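Local coordinates for protein probable CoA-transferase alpha subunit (Rhodococcus jostii, PDB 6COJ) that probably acts on coenzyme A thioesters as the alpha subunit of a CoA-transferase family enzyme, and binds a spirolactone acyl-CoA in a pocket lined partly by another protein, at residues A[83-88]-A[113-118]; A[46-51]-A[68-73]. The protein carries 1 engineered substitution. All blocks are in the same frame, centred on the assembly; numbering follows the deposited sequence.

Contact 1 of 2, residues A[83-88]-A[113-118]. Engineered in segment 113-118: A117 (natural residue Glu). With F8G (S-{(3R,5R,9R)-1-[(2R,3S,4R,5R)-5-(6-amino-9H-purin-9-yl)-4-hydroxy-3-(phosphonooxy)tetrahydrofuran-2-yl]-3,5,9-trihydroxy-8,8-dimethyl-3,5-dioxido-10,14-dioxo-2,4,6-trioxa-11,15-diaza-3lambda~5~,5lambda~5~-diphosphaheptadecan-17-yl} (5R,10R)-7-hydroxy-10-methyl-2-oxo-1-oxaspiro[4.5]dec-6-ene-6-carbothioate (non-preferred name)), chain E.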
ATOM      1  N   LYS A  83     -12.295  25.741  -2.237  1.00 17.17           N
ATOM      2  CA  LYS A  83     -10.948  25.312  -2.553  1.00 16.73           C
ATOM      3  C   LYS A  83     -11.023  23.843  -2.936  1.00 14.95           C
ATOM      4  O   LYS A  83     -11.823  23.089  -2.374  1.00 15.92           O
ATOM      5  CB  LYS A  83     -10.043  25.512  -1.329  1.00 20.10           C
ATOM      6  CG  LYS A  83      -8.556  25.332  -1.587  1.00 23.43           C
ATOM      7  CD  LYS A  83      -7.757  25.760  -0.366  1.00 22.86           C
ATOM      8  CE  LYS A  83      -6.254  25.655  -0.613  1.00 28.59           C
ATOM      9  NZ  LYS A  83      -5.438  25.945   0.607  1.00 34.58           N
ATOM     10  N   ALA A  84     -10.218  23.447  -3.914  1.00 16.69           N
ATOM     11  CA  ALA A  84     -10.261  22.073  -4.397  1.00 15.53           C
ATOM     12  C   ALA A  84      -8.853  21.532  -4.567  1.00 16.09           C
ATOM     13  O   ALA A  84      -8.010  22.177  -5.196  1.00 17.32           O
ATOM     14  CB  ALA A  84     -11.044  21.972  -5.717  1.00 16.06           C
ATOM     15  N   TYR A  85      -8.618  20.345  -4.003  1.00 14.40           N
ATOM     16  CA  TYR A  85      -7.395  19.573  -4.171  1.00 14.77           C
ATOM     17  C   TYR A  85      -7.751  18.368  -5.032  1.00 15.06           C
ATOM     18  O   TYR A  85      -8.593  17.561  -4.633  1.00 16.70           O
ATOM     19  CB  TYR A  85      -6.921  19.066  -2.807  1.00 14.25           C
ATOM     20  CG  TYR A  85      -6.420  20.123  -1.844  1.00 15.57           C
ATOM     21  CD1 TYR A  85      -7.301  20.956  -1.165  1.00 15.17           C
ATOM     22  CD2 TYR A  85      -5.060  20.273  -1.604  1.00 15.49           C
ATOM     23  CE1 TYR A  85      -6.838  21.923  -0.282  1.00 18.37           C
ATOM     24  CE2 TYR A  85      -4.589  21.231  -0.716  1.00 16.21           C
ATOM     25  CZ  TYR A  85      -5.488  22.053  -0.061  1.00 18.07           C
ATOM     26  OH  TYR A  85      -5.049  23.012   0.823  1.00 21.14           O
ATOM     27  N   TYR A  86      -7.110  18.228  -6.196  1.00 12.94           N
ATOM     28  CA  TYR A  86      -7.512  17.155  -7.108  1.00 14.47           C
ATOM     29  C   TYR A  86      -6.355  16.797  -8.024  1.00 13.82           C
ATOM     30  O   TYR A  86      -5.489  17.632  -8.308  1.00 14.13           O
ATOM     31  CB  TYR A  86      -8.740  17.563  -7.956  1.00 14.71           C
ATOM     32  CG  TYR A  86      -8.512  18.851  -8.730  1.00 13.84           C
ATOM     33  CD1 TYR A  86      -8.801  20.084  -8.163  1.00 13.81           C
ATOM     34  CD2 TYR A  86      -7.953  18.829 -10.003  1.00 14.77           C
ATOM     35  CE1 TYR A  86      -8.566  21.266  -8.852  1.00 15.19           C
ATOM     36  CE2 TYR A  86      -7.698  20.005 -10.692  1.00 14.55           C
ATOM     37  CZ  TYR A  86      -7.995  21.210 -10.108  1.00 14.69           C
ATOM     38  OH  TYR A  86      -7.754  22.380 -10.785  1.00 15.92           O
ATOM     39  N   GLY A  87      -6.377  15.553  -8.509  1.00 13.82           N
ATOM     40  CA  GLY A  87      -5.389  15.087  -9.462  1.00 15.36           C
ATOM     41  C   GLY A  87      -5.852  15.286 -10.888  1.00 15.68           C
ATOM     42  O   GLY A  87      -5.041  15.338 -11.816  1.00 17.03           O
ATOM     43  N   PHE A  88      -7.165  15.392 -11.064  1.00 14.79           N
ATOM     44  CA  PHE A  88      -7.778  15.658 -12.359  1.00 14.05           C
ATOM     45  C   PHE A  88      -9.255  15.901 -12.103  1.00 13.85           C
ATOM     46  O   PHE A  88      -9.756  15.670 -11.000  1.00 14.49           O
ATOM     47  CB  PHE A  88      -7.615  14.464 -13.310  1.00 14.76           C
ATOM     48  CG  PHE A  88      -8.289  13.207 -12.827  1.00 14.06           C
ATOM     49  CD1 PHE A  88      -9.638  12.981 -13.089  1.00 15.16           C
ATOM     50  CD2 PHE A  88      -7.573  12.240 -12.124  1.00 14.22           C
ATOM     51  CE1 PHE A  88     -10.271  11.831 -12.636  1.00 14.99           C
ATOM     52  CE2 PHE A  88      -8.199  11.079 -11.685  1.00 16.54           C
ATOM     53  CZ  PHE A  88      -9.542  10.878 -11.940  1.00 14.49           C
ATOM     54  N   ARG A 113      -5.681  23.613  -5.650  1.00 14.09           N
ATOM     55  CA  ARG A 113      -4.393  22.980  -5.394  1.00 15.90           C
ATOM     56  C   ARG A 113      -4.328  21.725  -6.254  1.00 15.82           C
ATOM     57  O   ARG A 113      -4.317  20.587  -5.758  1.00 16.31           O
ATOM     58  CB  ARG A 113      -4.206  22.699  -3.908  1.00 15.93           C
ATOM     59  CG  ARG A 113      -4.194  23.959  -3.050  1.00 17.25           C
ATOM     60  CD  ARG A 113      -3.010  24.891  -3.378  1.00 17.08           C
ATOM     61  NE  ARG A 113      -3.048  26.092  -2.551  1.00 18.47           N
ATOM     62  CZ  ARG A 113      -3.643  27.224  -2.909  1.00 22.45           C
ATOM     63  NH1 ARG A 113      -4.225  27.319  -4.099  1.00 22.26           N
ATOM     64  NH2 ARG A 113      -3.639  28.257  -2.080  1.00 23.82           N
ATOM     65  N   GLU A 114      -4.315  21.954  -7.562  1.00 16.24           N
ATOM     66  CA  GLU A 114      -4.188  20.896  -8.547  1.00 15.40           C
ATOM     67  C   GLU A 114      -2.841  20.208  -8.366  1.00 15.05           C
ATOM     68  O   GLU A 114      -1.835  20.850  -8.043  1.00 15.84           O
ATOM     69  CB  GLU A 114      -4.297  21.542  -9.933  1.00 16.58           C
ATOM     70  CG  GLU A 114      -4.264  20.572 -11.092  1.00 16.85           C
ATOM     71  CD  GLU A 114      -4.643  21.236 -12.398  1.00 15.99           C
ATOM     72  OE1 GLU A 114      -5.632  21.992 -12.412  1.00 17.04           O
ATOM     73  OE2 GLU A 114      -3.942  21.013 -13.406  1.00 16.54           O
ATOM     74  N   MET A 115      -2.823  18.891  -8.550  1.00 14.38           N
ATOM     75  CA  MET A 115      -1.606  18.138  -8.283  1.00 15.16           C
ATOM     76  C   MET A 115      -1.555  16.916  -9.180  1.00 13.52           C
ATOM     77  O   MET A 115      -2.561  16.506  -9.764  1.00 15.13           O
ATOM     78  CB  MET A 115      -1.529  17.728  -6.808  1.00 15.40           C
ATOM     79  CG  MET A 115      -2.558  16.681  -6.407  1.00 14.13           C
ATOM     80  SD  MET A 115      -2.555  16.352  -4.628  1.00 13.84           S
ATOM     81  CE  MET A 115      -3.955  17.355  -4.105  1.00 15.37           C
ATOM     82  N   ASP A 116      -0.365  16.327  -9.291  1.00 13.25           N
ATOM     83  CA  ASP A 116      -0.256  15.064 -10.010  1.00 14.24           C
ATOM     84  C   ASP A 116      -1.165  14.018  -9.364  1.00 12.93           C
ATOM     85  O   ASP A 116      -1.351  14.004  -8.145  1.00 14.18           O
ATOM     86  CB  ASP A 116       1.192  14.576 -10.008  1.00 16.82           C
ATOM     87  CG  ASP A 116       1.329  13.194 -10.600  1.00 15.82           C
ATOM     88  OD1 ASP A 116       1.436  13.081 -11.844  1.00 17.28           O
ATOM     89  OD2 ASP A 116       1.309  12.221  -9.821  1.00 15.07           O
ATOM     90  N   ALA A 117      -1.764  13.153 -10.186  1.00 13.64           N
ATOM     91  CA  ALA A 117      -2.714  12.185  -9.645  1.00 13.75           C
ATOM     92  C   ALA A 117      -2.093  11.311  -8.555  1.00 13.41           C
ATOM     93  O   ALA A 117      -2.770  10.941  -7.592  1.00 13.75           O
ATOM     94  CB  ALA A 117      -3.311  11.338 -10.767  1.00 14.43           C
ATOM     95  N   GLY A 118      -0.806  10.978  -8.681  1.00 13.22           N
ATOM     96  CA  GLY A 118      -0.163  10.172  -7.651  1.00 13.37           C
ATOM     97  C   GLY A 118       0.034  10.906  -6.347  1.00 12.56           C
ATOM     98  O   GLY A 118       0.191  10.258  -5.297  1.00 13.60           O
TER
HETATM   99  C4  F8G E 301      -8.471  28.119 -26.373  1.00117.95           C
HETATM  100  C5  F8G E 301      -7.120  28.637 -26.121  1.00116.78           C
HETATM  101  C6  F8G E 301      -6.965  29.727 -25.127  1.00118.50           C
HETATM  102  C8  F8G E 301      -7.042  27.048 -27.623  1.00114.51           C
HETATM  103  N1  F8G E 301      -8.061  30.201 -24.490  1.00119.04           N
HETATM  104  N3  F8G E 301      -9.537  28.627 -25.711  1.00121.48           N
HETATM  105  C1' F8G E 301      -9.487  26.383 -27.809  1.00114.06           C
HETATM  106  C2  F8G E 301      -9.425  29.703 -24.721  1.00120.09           C
HETATM  107  C2' F8G E 301      -9.438  26.056 -29.288  1.00122.67           C
HETATM  108  C3' F8G E 301     -10.222  24.764 -29.327  1.00126.06           C
HETATM  109  C4' F8G E 301      -9.793  24.071 -28.060  1.00107.28           C
HETATM  110  C5' F8G E 301      -8.574  23.215 -28.331  1.00 92.19           C
HETATM  111  CAA F8G E 301      -0.535   7.368 -14.930  1.00 15.57           C
HETATM  112  CAB F8G E 301      -1.081   8.088 -16.138  1.00 14.67           C
HETATM  113  CAC F8G E 301      -2.297   8.671 -16.163  1.00 18.36           C
HETATM  114  CAD F8G E 301      -3.351   8.330 -15.119  1.00 23.89           C
HETATM  115  CAE F8G E 301      -2.857   7.239 -14.172  1.00 18.29           C
HETATM  116  CAF F8G E 301      -1.438   7.516 -13.724  1.00 16.21           C
HETATM  117  CAG F8G E 301      -2.604   9.701 -17.171  1.00 19.53           C
HETATM  118  CAI F8G E 301      -3.748   7.081 -12.949  1.00 19.33           C
HETATM  119  CAK F8G E 301      -4.734   7.946 -15.687  1.00 22.63           C
HETATM  120  CAL F8G E 301      -5.754   9.024 -15.279  1.00 23.78           C
HETATM  121  CAM F8G E 301      -4.900   9.989 -14.493  1.00 28.26           C
HETATM  122  CAQ F8G E 301      -2.417  11.458 -19.244  1.00 15.79           C
HETATM  123  CAR F8G E 301      -3.395  10.848 -20.234  1.00 16.88           C
HETATM  124  CAT F8G E 301      -3.860  12.413 -22.014  1.00 18.44           C
HETATM  125  CAU F8G E 301      -4.933  13.270 -22.659  1.00 21.43           C
HETATM  126  CAV F8G E 301      -4.387  14.352 -23.583  1.00 22.85           C
HETATM  127  CAX F8G E 301      -5.932  14.695 -25.393  1.00 23.42           C
HETATM  128  CAY F8G E 301      -7.000  15.541 -26.038  1.00 22.56           C
HETATM  129  CAZ F8G E 301      -6.459  16.350 -27.222  1.00 23.08           C
HETATM  130  CBA F8G E 301      -7.535  17.320 -27.688  1.00 24.17           C
HETATM  131  CBM F8G E 301      -5.246  17.151 -26.772  1.00 23.16           C
HETATM  132  CBN F8G E 301      -6.091  15.458 -28.401  1.00 25.23           C
HETATM  133  N6  F8G E 301      -5.741  30.241 -24.857  1.00116.58           N
HETATM  134  N7  F8G E 301      -6.291  27.937 -26.922  1.00115.13           N
HETATM  135  N9  F8G E 301      -8.342  27.173 -27.298  1.00115.01           N
HETATM  136  NAS F8G E 301      -4.220  11.850 -20.866  1.00 16.00           N
HETATM  137  NAW F8G E 301      -5.471  15.094 -24.213  1.00 20.77           N
HETATM  138  O2' F8G E 301     -10.055  27.069 -30.087  1.00127.87           O
HETATM  139  O3' F8G E 301     -11.602  25.032 -29.153  1.00149.83           O
HETATM  140  O4' F8G E 301      -9.453  25.116 -27.151  1.00107.48           O
HETATM  141  O5' F8G E 301      -8.947  22.158 -29.209  1.00 79.92           O
HETATM  142  OAH F8G E 301      -0.351   8.104 -17.107  1.00 15.22           O
HETATM  143  OAJ F8G E 301      -3.691  10.266 -17.127  1.00 18.02           O
HETATM  144  OAN F8G E 301      -5.228  11.051 -14.012  1.00 31.19           O
HETATM  145  OAO F8G E 301      -3.553   9.509 -14.351  1.00 25.07           O
HETATM  146  OBB F8G E 301      -7.896  18.093 -26.554  1.00 24.37           O
HETATM  147  OBD F8G E 301      -8.486  20.474 -27.387  1.00 43.85           O
HETATM  148  OBJ F8G E 301      -2.755  12.242 -22.513  1.00 17.86           O
HETATM  149  OBK F8G E 301      -5.514  13.675 -25.921  1.00 25.67           O
HETATM  150  OBL F8G E 301      -8.083  14.708 -26.480  1.00 26.53           O
HETATM  151  OBO F8G E 301      -9.413  19.622 -25.263  1.00 28.07           O
HETATM  152  OBP F8G E 301     -10.287  18.573 -27.359  1.00 27.13           O
HETATM  153  OBQ F8G E 301      -8.873  19.664 -29.812  1.00 66.89           O
HETATM  154  OBR F8G E 301      -6.774  20.894 -29.219  1.00 85.92           O
HETATM  155  OCI F8G E 301     -13.994  25.210 -29.969  1.00173.85           O
HETATM  156  OCJ F8G E 301     -12.130  26.150 -31.314  1.00168.52           O
HETATM  157  OCK F8G E 301     -12.411  23.679 -31.119  1.00203.96           O
HETATM  158  PBC F8G E 301      -9.087  19.167 -26.661  1.00 25.67           P
HETATM  159  PBE F8G E 301      -8.253  20.738 -28.953  1.00 68.91           P
HETATM  160  PCH F8G E 301     -12.570  25.012 -30.427  1.00173.84           P
HETATM  161  SAP F8G E 301      -1.555  10.175 -18.393  1.00 15.75           S
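R113 lies alongside Y85, where strand 81-86 runs parallel to 111-114, the outermost strand within this chain of a Rossmann-like sheet; the pairing is loose. Its side chain can be followed over the ring. CB is a CH-pi partner, 3.8 Å from the Y85 ring centroid and displaced toward the rim. CG carries on across the same ring to Y85 CE2, 3.6 Å away, and also meets K83 CE. With CG anti to the carbonyl carbon and a bend at chi2 (-63°), the chain then leaves the ring. K83 CE lies over one guanidinium face, toward its rim, nearest to NE and CZ; at the end, NH2 is 4.0 Å from K83 NZ. E151 forms salt bridges with R113 NE and K83 NZ and bonds to Y85 OH, to which K83 NZ also donates.

The neighbouring side chains turn the other way. Y86 OH donates to the anti lone pair of E114 OE1 (2.7 Å), with ring and carboxylate planes 49° apart; E114 CA sits over the Y86 ring face. E114 OE2 is held by a polar side chain of another protein's chain.

Between the backbones, R113 N donates to A84 O (2.8 Å, 171°) and M115 N to Y86 O (3.0 Å), while Y86 N is buried without a partner in the model. Beyond Y86 the chain turns a corner, where G87 CA approaches M115 O to 3.2 Å. F88 and the engineered A117 (Glu in nature) reach ligand F8G, A117 CB lying 3.8 Å from its OAN. E151 thus probably offsets the K83-R113 repulsion, with Y85 OH a neutral member of the cluster, while the other protein touches residues along 113-117.

Contact 2 of 2, residues A[46-51]-A[68-73]; sequences KPMALV and GGPDLG
K46 and D71 form a buried salt bridge, with NZ 2.9 Å from D71 OD2. The ammonium meets that oxygen from above, 51° out of the carboxylate plane, and the methylenes follow it in: K46 CD is 3.4 Å from D71 CG. A bend at K46 chi2 (-72°) folds the chain over the acid.

Apolar contacts flank the pair. M48 CE meets P70 CB at 4.0 Å, the two side chains crossing at about a right angle, and V51 CG2 lies 4.0 Å from D71 CB.

The next shell fixes both charges. With D71 chi1 at 57°, the carboxylate is brought back to where G69 N, at the N-cap of the second helix, donates to OD1 over 2.8 Å, while T66 OG1 bonds to OD2; both carboxylate oxygens are therefore engaged. K46 NZ has further acceptors in the backbone carbonyls of G39 and Y67, which probably offset the cost of burying the ammonium. On the K46 side, P47 is the centre of an inverse gamma turn leading straight into helix 48-56, and its carbonyl accepts from V51 N in the first turn.

Farther out, M48 and V51 both touch L74, extending the packing along helix 70-77. P47 and D71 rest on I38 of strand 35-38, and M48 and P70 share F254. The two helix starts thus meet at the C-terminal ends of the adjacent parallel strands 35-38 and 62-65, as is usual in a Rossmann-like fold.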
ATOM      1  N   LYS A  46     -18.831   7.155  -7.710  1.00 14.00           N
ATOM      2  CA  LYS A  46     -18.925   8.333  -6.877  1.00 15.48           C
ATOM      3  C   LYS A  46     -20.126   8.207  -5.944  1.00 14.42           C
ATOM      4  O   LYS A  46     -21.141   7.612  -6.310  1.00 14.92           O
ATOM      5  CB  LYS A  46     -19.114   9.558  -7.762  1.00 15.39           C
ATOM      6  CG  LYS A  46     -17.828   9.969  -8.454  1.00 14.19           C
ATOM      7  CD  LYS A  46     -16.868  10.567  -7.462  1.00 15.01           C
ATOM      8  CE  LYS A  46     -15.548  10.935  -8.092  1.00 14.81           C
ATOM      9  NZ  LYS A  46     -14.704  11.583  -7.062  1.00 14.49           N
ATOM     10  N   PRO A  47     -20.035   8.760  -4.713  1.00 12.96           N
ATOM     11  CA  PRO A  47     -21.201   8.770  -3.798  1.00 14.50           C
ATOM     12  C   PRO A  47     -22.192   9.859  -4.199  1.00 15.21           C
ATOM     13  O   PRO A  47     -22.386  10.878  -3.519  1.00 15.43           O
ATOM     14  CB  PRO A  47     -20.545   9.027  -2.438  1.00 14.35           C
ATOM     15  CG  PRO A  47     -19.375   9.902  -2.775  1.00 12.81           C
ATOM     16  CD  PRO A  47     -18.838   9.354  -4.086  1.00 14.79           C
ATOM     17  N   MET A  48     -22.832   9.649  -5.353  1.00 15.06           N
ATOM     18  CA  MET A  48     -23.651  10.689  -5.961  1.00 14.35           C
ATOM     19  C   MET A  48     -24.912  10.970  -5.153  1.00 16.45           C
ATOM     20  O   MET A  48     -25.366  12.122  -5.103  1.00 17.07           O
ATOM     21  CB  MET A  48     -24.002  10.317  -7.403  1.00 16.00           C
ATOM     22  CG  MET A  48     -22.821  10.214  -8.348  1.00 14.79           C
ATOM     23  SD  MET A  48     -21.941  11.766  -8.598  1.00 16.78           S
ATOM     24  CE  MET A  48     -23.064  12.578  -9.734  1.00 21.70           C
ATOM     25  N   ALA A  49     -25.487   9.949  -4.510  1.00 16.10           N
ATOM     26  CA  ALA A  49     -26.620  10.199  -3.625  1.00 17.50           C
ATOM     27  C   ALA A  49     -26.217  11.095  -2.459  1.00 17.20           C
ATOM     28  O   ALA A  49     -26.963  12.007  -2.084  1.00 17.71           O
ATOM     29  CB  ALA A  49     -27.229   8.878  -3.146  1.00 17.53           C
ATOM     30  N   LEU A  50     -25.031  10.869  -1.885  1.00 16.62           N
ATOM     31  CA  LEU A  50     -24.566  11.757  -0.820  1.00 16.97           C
ATOM     32  C   LEU A  50     -24.295  13.164  -1.347  1.00 16.77           C
ATOM     33  O   LEU A  50     -24.603  14.157  -0.672  1.00 17.49           O
ATOM     34  CB  LEU A  50     -23.332  11.163  -0.133  1.00 15.67           C
ATOM     35  CG  LEU A  50     -23.626  10.026   0.866  1.00 15.73           C
ATOM     36  CD1 LEU A  50     -22.368   9.185   1.156  1.00 16.30           C
ATOM     37  CD2 LEU A  50     -24.226  10.567   2.174  1.00 17.54           C
ATOM     38  N   VAL A  51     -23.764  13.273  -2.569  1.00 16.76           N
ATOM     39  CA  VAL A  51     -23.549  14.589  -3.175  1.00 15.60           C
ATOM     40  C   VAL A  51     -24.876  15.311  -3.402  1.00 18.51           C
ATOM     41  O   VAL A  51     -24.993  16.517  -3.143  1.00 17.18           O
ATOM     42  CB  VAL A  51     -22.719  14.471  -4.468  1.00 17.21           C
ATOM     43  CG1 VAL A  51     -22.704  15.802  -5.222  1.00 20.60           C
ATOM     44  CG2 VAL A  51     -21.305  14.021  -4.147  1.00 16.72           C
ATOM     45  N   GLY A  68     -11.514  14.058  -9.345  1.00 13.41           N
ATOM     46  CA  GLY A  68     -12.788  14.707  -9.620  1.00 13.81           C
ATOM     47  C   GLY A  68     -13.558  14.166 -10.813  1.00 14.18           C
ATOM     48  O   GLY A  68     -13.002  13.754 -11.829  1.00 14.14           O
ATOM     49  N   GLY A  69     -14.881  14.232 -10.675  1.00 14.91           N
ATOM     50  CA  GLY A  69     -15.814  13.927 -11.734  1.00 15.60           C
ATOM     51  C   GLY A  69     -17.068  14.762 -11.568  1.00 14.23           C
ATOM     52  O   GLY A  69     -17.011  15.926 -11.158  1.00 15.67           O
ATOM     53  N   PRO A  70     -18.234  14.180 -11.867  1.00 14.11           N
ATOM     54  CA  PRO A  70     -19.490  14.938 -11.735  1.00 16.12           C
ATOM     55  C   PRO A  70     -19.868  15.246 -10.296  1.00 14.97           C
ATOM     56  O   PRO A  70     -20.763  16.078 -10.077  1.00 18.20           O
ATOM     57  CB  PRO A  70     -20.523  14.027 -12.404  1.00 17.50           C
ATOM     58  CG  PRO A  70     -19.952  12.624 -12.213  1.00 16.59           C
ATOM     59  CD  PRO A  70     -18.455  12.804 -12.350  1.00 17.22           C
ATOM     60  N   ASP A  71     -19.244  14.582  -9.320  1.00 16.33           N
ATOM     61  CA  ASP A  71     -19.390  14.987  -7.926  1.00 16.00           C
ATOM     62  C   ASP A  71     -18.945  16.430  -7.739  1.00 18.00           C
ATOM     63  O   ASP A  71     -19.684  17.264  -7.191  1.00 18.12           O
ATOM     64  CB  ASP A  71     -18.581  14.048  -7.014  1.00 15.13           C
ATOM     65  CG  ASP A  71     -17.088  13.968  -7.370  1.00 16.61           C
ATOM     66  OD1 ASP A  71     -16.723  13.984  -8.566  1.00 17.74           O
ATOM     67  OD2 ASP A  71     -16.274  13.886  -6.421  1.00 17.32           O
ATOM     68  N   LEU A  72     -17.740  16.744  -8.206  1.00 16.95           N
ATOM     69  CA  LEU A  72     -17.224  18.101  -8.094  1.00 16.41           C
ATOM     70  C   LEU A  72     -18.021  19.063  -8.964  1.00 18.98           C
ATOM     71  O   LEU A  72     -18.279  20.200  -8.557  1.00 17.94           O
ATOM     72  CB  LEU A  72     -15.738  18.111  -8.467  1.00 17.06           C
ATOM     73  CG  LEU A  72     -14.991  19.427  -8.266  1.00 17.42           C
ATOM     74  CD1 LEU A  72     -15.124  19.915  -6.829  1.00 20.42           C
ATOM     75  CD2 LEU A  72     -13.524  19.262  -8.648  1.00 20.63           C
ATOM     76  N   GLY A  73     -18.434  18.621 -10.155  1.00 15.88           N
ATOM     77  CA  GLY A  73     -19.269  19.467 -10.995  1.00 17.55           C
ATOM     78  C   GLY A  73     -20.562  19.868 -10.315  1.00 20.06           C
ATOM     79  O   GLY A  73     -20.933  21.047 -10.297  1.00 18.37           O
TER

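How the contacts relate
From the N terminus, strand 35-38 leads to 46-51, and contact 2 closes a 16-residue connection holding the rest of helix 48-56 and strand 62-65. Helix 70-77 then carries the chain into strand 81-86. Contact 1 closes the following 24 residues, with helix 99-106 as the crossover to strand 111-114, outermost within this chain at that end of the parallel sheet. The loops run in series, neither nesting nor crossing, and their centres are about 16 Å apart. They nevertheless touch: F88 O lies 2.9 Å from G68 N, a probable hydrogen bond. The helix-start packing of contact 2 is thereby joined to the ligand-lining corner of contact 1.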